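Long-range contacts in nucleoside-diphosphate sugar epimerase (SulA family) (Corynebacterium glutamicum, PDB 3OH8), which probably epimerises nucleotide-linked sugars with the help of a dinucleotide cofactor held by its Rossmann-type domain: residues A252-H260 against D276-E286; F337-I348 against H425-A435. All blocks are in the same frame, centred on the assembly; numbering follows the deposited sequence.

Contact 1: A252-H260 against D276-E286; sequences ASAVGFYGH and DFLAEVCRDWE
In the Rossmann-type domain, A252 and S253, on strand 248-254, lie on one face of the W285 ring in helix 277-287. S253 CA makes a CH-pi contact 3.9 Å from the centroid of the six-membered ring, and A252 O sits above the same face, also offset toward the rim. Two waters tie A252 O to the tryptophan, one through W285 O and the other, weakly, through W285 NE1. Beside them S253 OG donates over 2.6 Å to the anti lone pair of E286 OE2, the one turned away from the other carboxylate oxygen. R303 of the neighbouring strand 298-308 forms a salt bridge to that same oxygen and a cation-pi contact with F257.

The helix belongs to a beta-alpha-beta crossover between parallel strands 248-254 and 298-308, which fits the nearly antiparallel course of strand and helix (157°). The 3-10 segment 255-258 then packs against the helix. L278 CD2 approaches G256 CA to a tight 3.4 Å, while C282 CB meets the edge of the F257 ring and lies 4.0 Å from F257 CB. With CG between its backbone N and carbonyl carbon (chi1 51°), D276 N-caps the helix: OD1 accepts from A279 N at 2.9 Å, from above the carboxylate plane, and also lies 3.3 Å from G259 CA.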
loop_
_atom_site.group_PDB
_atom_site.type_symbol
_atom_site.label_atom_id
_atom_site.label_comp_id
_atom_site.label_asym_id
_atom_site.label_seq_id
_atom_site.Cartn_x
_atom_site.Cartn_y
_atom_site.Cartn_z
ATOM N N ALA A 252 -4.695 15.189 2.594
ATOM C CA ALA A 252 -5.170 14.236 3.592
ATOM C C ALA A 252 -6.221 14.889 4.493
ATOM O O ALA A 252 -6.137 16.076 4.798
ATOM C CB ALA A 252 -4.013 13.727 4.434
ATOM N N SER A 253 -7.218 14.117 4.905
ATOM C CA SER A 253 -8.144 14.582 5.934
ATOM C C SER A 253 -8.511 13.369 6.770
ATOM O O SER A 253 -7.735 12.415 6.826
ATOM C CB SER A 253 -9.378 15.253 5.328
ATOM O OG SER A 253 -10.183 15.817 6.352
ATOM N N ALA A 254 -9.676 13.383 7.415
ATOM C CA ALA A 254 -10.048 12.272 8.300
ATOM C C ALA A 254 -11.549 12.192 8.484
ATOM O O ALA A 254 -12.243 13.202 8.406
ATOM C CB ALA A 254 -9.356 12.432 9.678
ATOM N N VAL A 255 -12.048 10.990 8.748
ATOM C CA VAL A 255 -13.468 10.816 9.027
ATOM C C VAL A 255 -13.825 11.546 10.323
ATOM O O VAL A 255 -15.008 11.745 10.640
ATOM C CB VAL A 255 -13.835 9.333 9.157
ATOM C CG1 VAL A 255 -13.720 8.624 7.790
ATOM C CG2 VAL A 255 -12.934 8.675 10.181
ATOM N N GLY A 256 -12.792 11.949 11.059
ATOM C CA GLY A 256 -12.952 12.756 12.259
ATOM C C GLY A 256 -13.674 14.051 11.949
ATOM O O GLY A 256 -14.158 14.735 12.847
ATOM N N PHE A 257 -13.733 14.394 10.665
ATOM C CA PHE A 257 -14.529 15.518 10.196
ATOM C C PHE A 257 -15.979 15.414 10.687
ATOM O O PHE A 257 -16.616 16.431 10.963
ATOM C CB PHE A 257 -14.515 15.558 8.668
ATOM C CG PHE A 257 -15.418 16.610 8.077
ATOM C CD1 PHE A 257 -14.949 17.902 7.850
ATOM C CD2 PHE A 257 -16.728 16.313 7.740
ATOM C CE1 PHE A 257 -15.775 18.883 7.300
ATOM C CE2 PHE A 257 -17.561 17.284 7.196
ATOM C CZ PHE A 257 -17.079 18.575 6.978
ATOM N N TYR A 258 -16.497 14.190 10.765
ATOM C CA TYR A 258 -17.892 13.969 11.123
ATOM C C TYR A 258 -18.089 13.982 12.633
ATOM O O TYR A 258 -19.217 13.842 13.132
ATOM C CB TYR A 258 -18.403 12.647 10.522
ATOM C CG TYR A 258 -18.252 12.611 9.031
ATOM C CD1 TYR A 258 -19.023 13.434 8.220
ATOM C CD2 TYR A 258 -17.314 11.776 8.427
ATOM C CE1 TYR A 258 -18.878 13.422 6.843
ATOM C CE2 TYR A 258 -17.158 11.756 7.044
ATOM C CZ TYR A 258 -17.935 12.580 6.267
ATOM O OH TYR A 258 -17.781 12.571 4.919
ATOM N N GLY A 259 -16.990 14.158 13.353
ATOM C CA GLY A 259 -17.025 14.089 14.798
ATOM C C GLY A 259 -16.602 12.705 15.240
ATOM O O GLY A 259 -16.591 11.758 14.442
ATOM N N HIS A 260 -16.257 12.575 16.514
ATOM C CA HIS A 260 -15.766 11.301 17.019
ATOM C C HIS A 260 -16.890 10.280 17.187
ATOM O O HIS A 260 -16.648 9.076 17.146
ATOM C CB HIS A 260 -14.958 11.490 18.317
ATOM C CG HIS A 260 -15.793 11.642 19.550
ATOM N ND1 HIS A 260 -16.049 10.594 20.408
ATOM C CD2 HIS A 260 -16.414 12.721 20.082
ATOM C CE1 HIS A 260 -16.798 11.019 21.410
ATOM N NE2 HIS A 260 -17.033 12.306 21.237
ATOM N N ASP A 276 -17.653 18.280 17.761
ATOM C CA ASP A 276 -16.591 18.260 18.761
ATOM C C ASP A 276 -15.317 18.945 18.260
ATOM O O ASP A 276 -15.295 19.512 17.170
ATOM C CB ASP A 276 -16.297 16.816 19.181
ATOM C CG ASP A 276 -16.054 15.906 17.995
ATOM O OD1 ASP A 276 -15.871 16.421 16.870
ATOM O OD2 ASP A 276 -16.049 14.676 18.187
ATOM N N PHE A 277 -14.261 18.906 19.063
ATOM C CA PHE A 277 -13.029 19.584 18.688
ATOM C C PHE A 277 -12.363 18.892 17.502
ATOM O O PHE A 277 -11.778 19.544 16.641
ATOM C CB PHE A 277 -12.054 19.658 19.861
ATOM C CG PHE A 277 -10.819 20.464 19.565
ATOM C CD1 PHE A 277 -10.904 21.841 19.386
ATOM C CD2 PHE A 277 -9.580 19.853 19.459
ATOM C CE1 PHE A 277 -9.774 22.598 19.113
ATOM C CE2 PHE A 277 -8.443 20.602 19.187
ATOM C CZ PHE A 277 -8.544 21.981 19.013
ATOM N N LEU A 278 -12.453 17.569 17.470
ATOM C CA LEU A 278 -11.909 16.806 16.358
ATOM C C LEU A 278 -12.500 17.310 15.046
ATOM O O LEU A 278 -11.774 17.578 14.076
ATOM C CB LEU A 278 -12.209 15.319 16.543
ATOM C CG LEU A 278 -11.930 14.408 15.347
ATOM C CD1 LEU A 278 -10.458 14.451 14.991
ATOM C CD2 LEU A 278 -12.381 12.978 15.643
ATOM N N ALA A 279 -13.824 17.429 15.008
ATOM C CA ALA A 279 -14.511 17.933 13.819
ATOM C C ALA A 279 -14.024 19.332 13.444
ATOM O O ALA A 279 -13.871 19.652 12.260
ATOM C CB ALA A 279 -16.025 17.940 14.026
ATOM N N GLU A 280 -13.790 20.167 14.453
ATOM C CA GLU A 280 -13.377 21.536 14.193
ATOM C C GLU A 280 -12.000 21.545 13.554
ATOM O O GLU A 280 -11.771 22.245 12.577
ATOM C CB GLU A 280 -13.360 22.363 15.478
ATOM C CG GLU A 280 -12.779 23.758 15.293
ATOM C CD GLU A 280 -12.985 24.640 16.515
ATOM O OE1 GLU A 280 -13.506 24.141 17.535
ATOM O OE2 GLU A 280 -12.624 25.833 16.452
ATOM N N VAL A 281 -11.091 20.763 14.122
ATOM C CA VAL A 281 -9.743 20.636 13.580
ATOM C C VAL A 281 -9.794 20.235 12.116
ATOM O O VAL A 281 -9.150 20.856 11.272
ATOM C CB VAL A 281 -8.906 19.599 14.355
ATOM C CG1 VAL A 281 -7.655 19.237 13.569
ATOM C CG2 VAL A 281 -8.553 20.142 15.743
ATOM N N CYS A 282 -10.587 19.217 11.809
ATOM C CA CYS A 282 -10.710 18.767 10.430
ATOM C C CYS A 282 -11.331 19.809 9.504
ATOM O O CYS A 282 -10.895 19.943 8.358
ATOM C CB CYS A 282 -11.456 17.430 10.353
ATOM S SG CYS A 282 -10.583 16.101 11.197
ATOM N N ARG A 283 -12.340 20.542 9.975
ATOM C CA ARG A 283 -12.910 21.620 9.161
ATOM C C ARG A 283 -11.828 22.639 8.816
ATOM O O ARG A 283 -11.716 23.074 7.668
ATOM C CB ARG A 283 -14.073 22.349 9.872
ATOM C CG ARG A 283 -15.372 21.534 10.033
ATOM C CD ARG A 283 -16.547 22.421 10.496
ATOM N NE ARG A 283 -16.309 23.040 11.803
ATOM C CZ ARG A 283 -16.658 22.494 12.970
ATOM N NH1 ARG A 283 -17.252 21.305 13.008
ATOM N NH2 ARG A 283 -16.408 23.131 14.104
ATOM N N ASP A 284 -11.054 23.044 9.818
ATOM C CA ASP A 284 -9.990 24.023 9.601
ATOM C C ASP A 284 -8.914 23.463 8.675
ATOM O O ASP A 284 -8.392 24.156 7.807
ATOM C CB ASP A 284 -9.344 24.388 10.925
ATOM C CG ASP A 284 -10.286 25.167 11.840
ATOM O OD1 ASP A 284 -11.349 25.605 11.358
ATOM O OD2 ASP A 284 -9.958 25.328 13.034
ATOM N N TRP A 285 -8.575 22.197 8.892
ATOM C CA TRP A 285 -7.557 21.522 8.095
ATOM C C TRP A 285 -7.964 21.506 6.613
ATOM O O TRP A 285 -7.164 21.810 5.721
ATOM C CB TRP A 285 -7.405 20.111 8.655
ATOM C CG TRP A 285 -6.335 19.252 8.088
ATOM C CD1 TRP A 285 -5.307 19.621 7.270
ATOM C CD2 TRP A 285 -6.186 17.848 8.323
ATOM N NE1 TRP A 285 -4.522 18.523 6.975
ATOM C CE2 TRP A 285 -5.042 17.424 7.611
ATOM C CE3 TRP A 285 -6.912 16.909 9.068
ATOM C CZ2 TRP A 285 -4.604 16.094 7.618
ATOM C CZ3 TRP A 285 -6.483 15.590 9.071
ATOM C CH2 TRP A 285 -5.337 15.193 8.344
ATOM N N GLU A 286 -9.220 21.177 6.343
ATOM C CA GLU A 286 -9.716 21.234 4.976
ATOM C C GLU A 286 -9.804 22.668 4.444
ATOM O O GLU A 286 -9.449 22.943 3.295
ATOM C CB GLU A 286 -11.063 20.512 4.877
ATOM C CG GLU A 286 -10.923 19.011 5.150
ATOM C CD GLU A 286 -12.216 18.255 4.948
ATOM O OE1 GLU A 286 -13.192 18.862 4.458
ATOM O OE2 GLU A 286 -12.260 17.056 5.289
HETATM O O HOH W 1 -6.725 19.091 3.954
HETATM O O HOH W 2 -3.477 17.236 4.561
#

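Contact 2: F337-I348 against H425-A435; sequences FSWIAIDDLTDI and HTFRYTDIGAA
The W339 indole carries I432 on one face, with I432 CB 3.8 Å from the centroid of the six-membered ring in a CH-pi contact, while T430 O comes to the indole edge. A435 CB approaches W339 CZ3 obliquely at 3.7 Å. W339 CG stands between its backbone N and carbonyl carbon (chi1 65°), a rotation that lays the ring along the start of helix 432-440; its NE1 donates to N368 O. The R428 guanidinium has D343 CB over one face and, near its plane, D347 OD2 and a water that also bonds to D343 OD2 and Y429 OH, while D343 OD1 accepts from Q128 NE2. The F427 ring bears H425 CD2 over the centre of a face, and I348 CD1 reaches it obliquely.

These groups join the junction of strand 336-341 and helix 342-354, in the epimerase-family fold, to the C-terminal DUF1731 region. At that junction the D344 carboxylate receives two successive backbone N-H groups on its syn lone pairs: R428 N to OD1 at 2.7 Å and Y429 N to OD2 at 2.8 Å. A water bound to D344 OD2 links it to A341 N and Y429 O, and another bridges D344 OD1 and H425 NE2, so both oxygens of this buried acid have two partners.

One turn farther along, D347 forms a salt bridge with the extended R428 side chain, through R428 NE to OD2 at 2.7 Å, the planes of the two groups 49° apart; the second bond, R428 NH2 to OD1, is weak. D132 of helix 119-139 is a further salt-bridge partner of R428. Oblique to the Y429 ring, A341 CB packs 3.6 Å from Y429 CD2 and 3.8 Å from A435 CB.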
loop_
_atom_site.group_PDB
_atom_site.type_symbol
_atom_site.label_atom_id
_atom_site.label_comp_id
_atom_site.label_asym_id
_atom_site.label_seq_id
_atom_site.Cartn_x
_atom_site.Cartn_y
_atom_site.Cartn_z
ATOM N N PHE A 337 -16.486 0.932 13.796
ATOM C CA PHE A 337 -15.078 1.045 13.466
ATOM C C PHE A 337 -14.968 1.335 11.969
ATOM O O PHE A 337 -15.303 0.497 11.143
ATOM C CB PHE A 337 -14.362 -0.265 13.825
ATOM C CG PHE A 337 -12.883 -0.245 13.581
ATOM C CD1 PHE A 337 -12.086 0.728 14.150
ATOM C CD2 PHE A 337 -12.286 -1.218 12.789
ATOM C CE1 PHE A 337 -10.720 0.744 13.929
ATOM C CE2 PHE A 337 -10.922 -1.212 12.563
ATOM C CZ PHE A 337 -10.134 -0.229 13.133
ATOM N N SER A 338 -14.527 2.542 11.641
ATOM C CA SER A 338 -14.418 2.994 10.257
ATOM C C SER A 338 -12.988 2.732 9.751
ATOM O O SER A 338 -12.038 3.436 10.125
ATOM C CB SER A 338 -14.777 4.479 10.188
ATOM O OG SER A 338 -14.502 5.035 8.922
ATOM N N TRP A 339 -12.845 1.699 8.919
ATOM C CA TRP A 339 -11.531 1.153 8.567
ATOM C C TRP A 339 -11.348 1.122 7.060
ATOM O O TRP A 339 -12.318 1.131 6.314
ATOM C CB TRP A 339 -11.406 -0.280 9.081
ATOM C CG TRP A 339 -12.364 -1.201 8.397
ATOM C CD1 TRP A 339 -13.664 -1.428 8.742
ATOM C CD2 TRP A 339 -12.114 -2.005 7.232
ATOM N NE1 TRP A 339 -14.242 -2.319 7.865
ATOM C CE2 TRP A 339 -13.308 -2.696 6.930
ATOM C CE3 TRP A 339 -10.999 -2.207 6.412
ATOM C CZ2 TRP A 339 -13.422 -3.575 5.843
ATOM C CZ3 TRP A 339 -11.107 -3.085 5.331
ATOM C CH2 TRP A 339 -12.311 -3.758 5.061
ATOM N N ILE A 340 -10.094 1.066 6.621
ATOM C CA ILE A 340 -9.792 0.809 5.216
ATOM C C ILE A 340 -8.459 0.048 5.108
ATOM O O ILE A 340 -7.528 0.300 5.873
ATOM C CB ILE A 340 -9.742 2.129 4.398
ATOM C CG1 ILE A 340 -9.540 1.817 2.905
ATOM C CG2 ILE A 340 -8.657 3.075 4.962
ATOM C CD1 ILE A 340 -9.754 3.007 1.971
ATOM N N ALA A 341 -8.382 -0.907 4.190
ATOM C CA ALA A 341 -7.135 -1.648 3.979
ATOM C C ALA A 341 -6.139 -0.668 3.402
ATOM O O ALA A 341 -6.513 0.209 2.616
ATOM C CB ALA A 341 -7.365 -2.818 3.028
ATOM N N ILE A 342 -4.882 -0.760 3.821
ATOM C CA ILE A 342 -3.924 0.240 3.364
ATOM C C ILE A 342 -3.855 0.307 1.827
ATOM O O ILE A 342 -3.728 1.392 1.249
ATOM C CB ILE A 342 -2.528 0.069 3.985
ATOM C CG1 ILE A 342 -1.630 1.219 3.519
ATOM C CG2 ILE A 342 -1.918 -1.306 3.658
ATOM C CD1 ILE A 342 -0.340 1.350 4.303
ATOM N N ASP A 343 -3.965 -0.837 1.163
ATOM C CA ASP A 343 -3.873 -0.832 -0.292
ATOM C C ASP A 343 -5.038 -0.067 -0.909
ATOM O O ASP A 343 -4.872 0.644 -1.904
ATOM C CB ASP A 343 -3.805 -2.249 -0.853
ATOM C CG ASP A 343 -2.508 -2.949 -0.518
ATOM O OD1 ASP A 343 -1.440 -2.315 -0.632
ATOM O OD2 ASP A 343 -2.560 -4.142 -0.139
ATOM N N ASP A 344 -6.225 -0.200 -0.323
ATOM C CA ASP A 344 -7.359 0.564 -0.828
ATOM C C ASP A 344 -7.176 2.065 -0.630
ATOM O O ASP A 344 -7.626 2.856 -1.461
ATOM C CB ASP A 344 -8.674 0.083 -0.228
ATOM C CG ASP A 344 -9.186 -1.167 -0.928
ATOM O OD1 ASP A 344 -9.265 -1.140 -2.175
ATOM O OD2 ASP A 344 -9.496 -2.167 -0.247
ATOM N N LEU A 345 -6.503 2.450 0.455
ATOM C CA LEU A 345 -6.261 3.859 0.725
ATOM C C LEU A 345 -5.302 4.453 -0.311
ATOM O O LEU A 345 -5.603 5.499 -0.901
ATOM C CB LEU A 345 -5.740 4.073 2.146
ATOM C CG LEU A 345 -5.386 5.519 2.537
ATOM C CD1 LEU A 345 -6.587 6.429 2.366
ATOM C CD2 LEU A 345 -4.882 5.582 3.988
ATOM N N THR A 346 -4.167 3.790 -0.555
ATOM C CA THR A 346 -3.272 4.277 -1.600
ATOM C C THR A 346 -3.945 4.259 -2.985
ATOM O O THR A 346 -3.759 5.198 -3.764
ATOM C CB THR A 346 -1.882 3.573 -1.613
ATOM O OG1 THR A 346 -2.032 2.177 -1.899
ATOM C CG2 THR A 346 -1.194 3.733 -0.251
ATOM N N ASP A 347 -4.724 3.215 -3.289
ATOM C CA ASP A 347 -5.497 3.198 -4.540
ATOM C C ASP A 347 -6.304 4.484 -4.686
ATOM O O ASP A 347 -6.379 5.074 -5.770
ATOM C CB ASP A 347 -6.446 2.002 -4.603
ATOM C CG ASP A 347 -5.745 0.710 -5.017
ATOM O OD1 ASP A 347 -4.506 0.713 -5.215
ATOM O OD2 ASP A 347 -6.443 -0.315 -5.139
ATOM N N ILE A 348 -6.929 4.908 -3.587
ATOM C CA ILE A 348 -7.780 6.098 -3.618
ATOM C C ILE A 348 -6.945 7.350 -3.854
ATOM O O ILE A 348 -7.319 8.207 -4.654
ATOM C CB ILE A 348 -8.645 6.191 -2.343
ATOM C CG1 ILE A 348 -9.721 5.095 -2.392
ATOM C CG2 ILE A 348 -9.308 7.548 -2.237
ATOM C CD1 ILE A 348 -10.380 4.792 -1.041
ATOM N N HIS A 425 -16.174 2.747 -8.077
ATOM C CA HIS A 425 -14.834 2.374 -7.632
ATOM C C HIS A 425 -14.804 0.910 -7.212
ATOM O O HIS A 425 -15.706 0.430 -6.529
ATOM C CB HIS A 425 -14.405 3.274 -6.463
ATOM C CG HIS A 425 -12.993 3.064 -6.020
ATOM N ND1 HIS A 425 -11.913 3.540 -6.731
ATOM C CD2 HIS A 425 -12.483 2.440 -4.930
ATOM C CE1 HIS A 425 -10.797 3.214 -6.104
ATOM N NE2 HIS A 425 -11.116 2.540 -5.013
ATOM N N THR A 426 -13.753 0.203 -7.607
ATOM C CA THR A 426 -13.538 -1.165 -7.174
ATOM C C THR A 426 -12.618 -1.143 -5.956
ATOM O O THR A 426 -11.566 -0.504 -5.978
ATOM C CB THR A 426 -12.893 -2.003 -8.309
ATOM O OG1 THR A 426 -13.818 -2.126 -9.403
ATOM C CG2 THR A 426 -12.483 -3.400 -7.820
ATOM N N PHE A 427 -13.019 -1.827 -4.889
ATOM C CA PHE A 427 -12.172 -1.955 -3.708
ATOM C C PHE A 427 -11.489 -3.305 -3.735
ATOM O O PHE A 427 -12.087 -4.302 -4.121
ATOM C CB PHE A 427 -12.999 -1.854 -2.424
ATOM C CG PHE A 427 -13.503 -0.478 -2.137
ATOM C CD1 PHE A 427 -14.698 -0.042 -2.675
ATOM C CD2 PHE A 427 -12.782 0.381 -1.325
ATOM C CE1 PHE A 427 -15.179 1.228 -2.409
ATOM C CE2 PHE A 427 -13.249 1.663 -1.058
ATOM C CZ PHE A 427 -14.448 2.089 -1.598
ATOM N N ARG A 428 -10.232 -3.333 -3.311
ATOM C CA ARG A 428 -9.498 -4.577 -3.180
ATOM C C ARG A 428 -10.066 -5.424 -2.049
ATOM O O ARG A 428 -10.182 -6.643 -2.178
ATOM C CB ARG A 428 -8.028 -4.291 -2.897
ATOM C CG ARG A 428 -7.308 -3.586 -4.040
ATOM C CD ARG A 428 -5.799 -3.612 -3.825
ATOM N NE ARG A 428 -5.105 -2.680 -4.717
ATOM C CZ ARG A 428 -3.809 -2.752 -4.998
ATOM N NH1 ARG A 428 -3.080 -3.717 -4.456
ATOM N NH2 ARG A 428 -3.241 -1.865 -5.818
ATOM N N TYR A 429 -10.399 -4.781 -0.934
ATOM C CA TYR A 429 -10.920 -5.497 0.227
ATOM C C TYR A 429 -12.178 -4.829 0.769
ATOM O O TYR A 429 -12.121 -3.778 1.401
ATOM C CB TYR A 429 -9.844 -5.601 1.303
ATOM C CG TYR A 429 -8.567 -6.162 0.745
ATOM C CD1 TYR A 429 -8.442 -7.526 0.498
ATOM C CD2 TYR A 429 -7.503 -5.325 0.416
ATOM C CE1 TYR A 429 -7.276 -8.052 -0.053
ATOM C CE2 TYR A 429 -6.332 -5.840 -0.123
ATOM C CZ TYR A 429 -6.235 -7.207 -0.361
ATOM O OH TYR A 429 -5.099 -7.731 -0.898
ATOM N N THR A 430 -13.322 -5.439 0.498
ATOM C CA THR A 430 -14.583 -4.908 0.998
ATOM C C THR A 430 -14.855 -5.421 2.417
ATOM O O THR A 430 -15.596 -4.801 3.183
ATOM C CB THR A 430 -15.758 -5.284 0.059
ATOM O OG1 THR A 430 -15.769 -6.698 -0.136
ATOM C CG2 THR A 430 -15.596 -4.619 -1.304
ATOM N N ASP A 431 -14.249 -6.552 2.769
ATOM C CA ASP A 431 -14.497 -7.174 4.070
ATOM C C ASP A 431 -13.247 -7.175 4.934
ATOM O O ASP A 431 -12.169 -7.557 4.483
ATOM C CB ASP A 431 -14.993 -8.609 3.893
ATOM C CG ASP A 431 -16.083 -8.719 2.850
ATOM O OD1 ASP A 431 -17.042 -7.915 2.905
ATOM O OD2 ASP A 431 -15.976 -9.608 1.974
ATOM N N ILE A 432 -13.402 -6.772 6.188
ATOM C CA ILE A 432 -12.251 -6.580 7.056
ATOM C C ILE A 432 -11.455 -7.865 7.315
ATOM O O ILE A 432 -10.233 -7.826 7.441
ATOM C CB ILE A 432 -12.664 -5.932 8.393
ATOM C CG1 ILE A 432 -11.424 -5.418 9.127
ATOM C CG2 ILE A 432 -13.474 -6.912 9.235
ATOM C CD1 ILE A 432 -11.738 -4.506 10.290
ATOM N N GLY A 433 -12.152 -8.995 7.390
ATOM C CA GLY A 433 -11.502 -10.290 7.489
ATOM C C GLY A 433 -10.543 -10.528 6.338
ATOM O O GLY A 433 -9.424 -10.987 6.538
ATOM N N ALA A 434 -10.971 -10.204 5.127
ATOM C CA ALA A 434 -10.099 -10.360 3.967
ATOM C C ALA A 434 -8.927 -9.370 3.967
ATOM O O ALA A 434 -7.832 -9.713 3.535
ATOM C CB ALA A 434 -10.896 -10.241 2.676
ATOM N N ALA A 435 -9.159 -8.144 4.437
ATOM C CA ALA A 435 -8.083 -7.156 4.529
ATOM C C ALA A 435 -7.029 -7.604 5.536
ATOM O O ALA A 435 -5.825 -7.504 5.290
ATOM C CB ALA A 435 -8.642 -5.793 4.933
HETATM O O HOH W 3 -10.480 -1.629 2.208
HETATM O O HOH W 4 -3.608 -5.786 -2.496
HETATM O O HOH W 5 -9.572 1.560 -3.144
HETATM O O HOH W 6 -8.827 0.101 -6.292
#

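How the contacts relate
Contacts 1 and 2 follow one another along the chain, and their centres are about 21 Å apart. Both build on the mixed Rossmann-type sheet, where strand 298-308 pairs in parallel with both 248-254 and 336-341 and so lies between them. They meet directly where V255 CG1 packs 3.8 Å from S338 OG. T415 and V365 adjoin both residues at this point, and S338 OG is hydrogen-bonded to T415 OG1. Contact 2 lies about 10 Å from the centre of the chain, measured between centres, and contact 1 about 24 Å. Contact 1 is internal to the epimerase-family region, whereas contact 2 brings in the DUF1731 region.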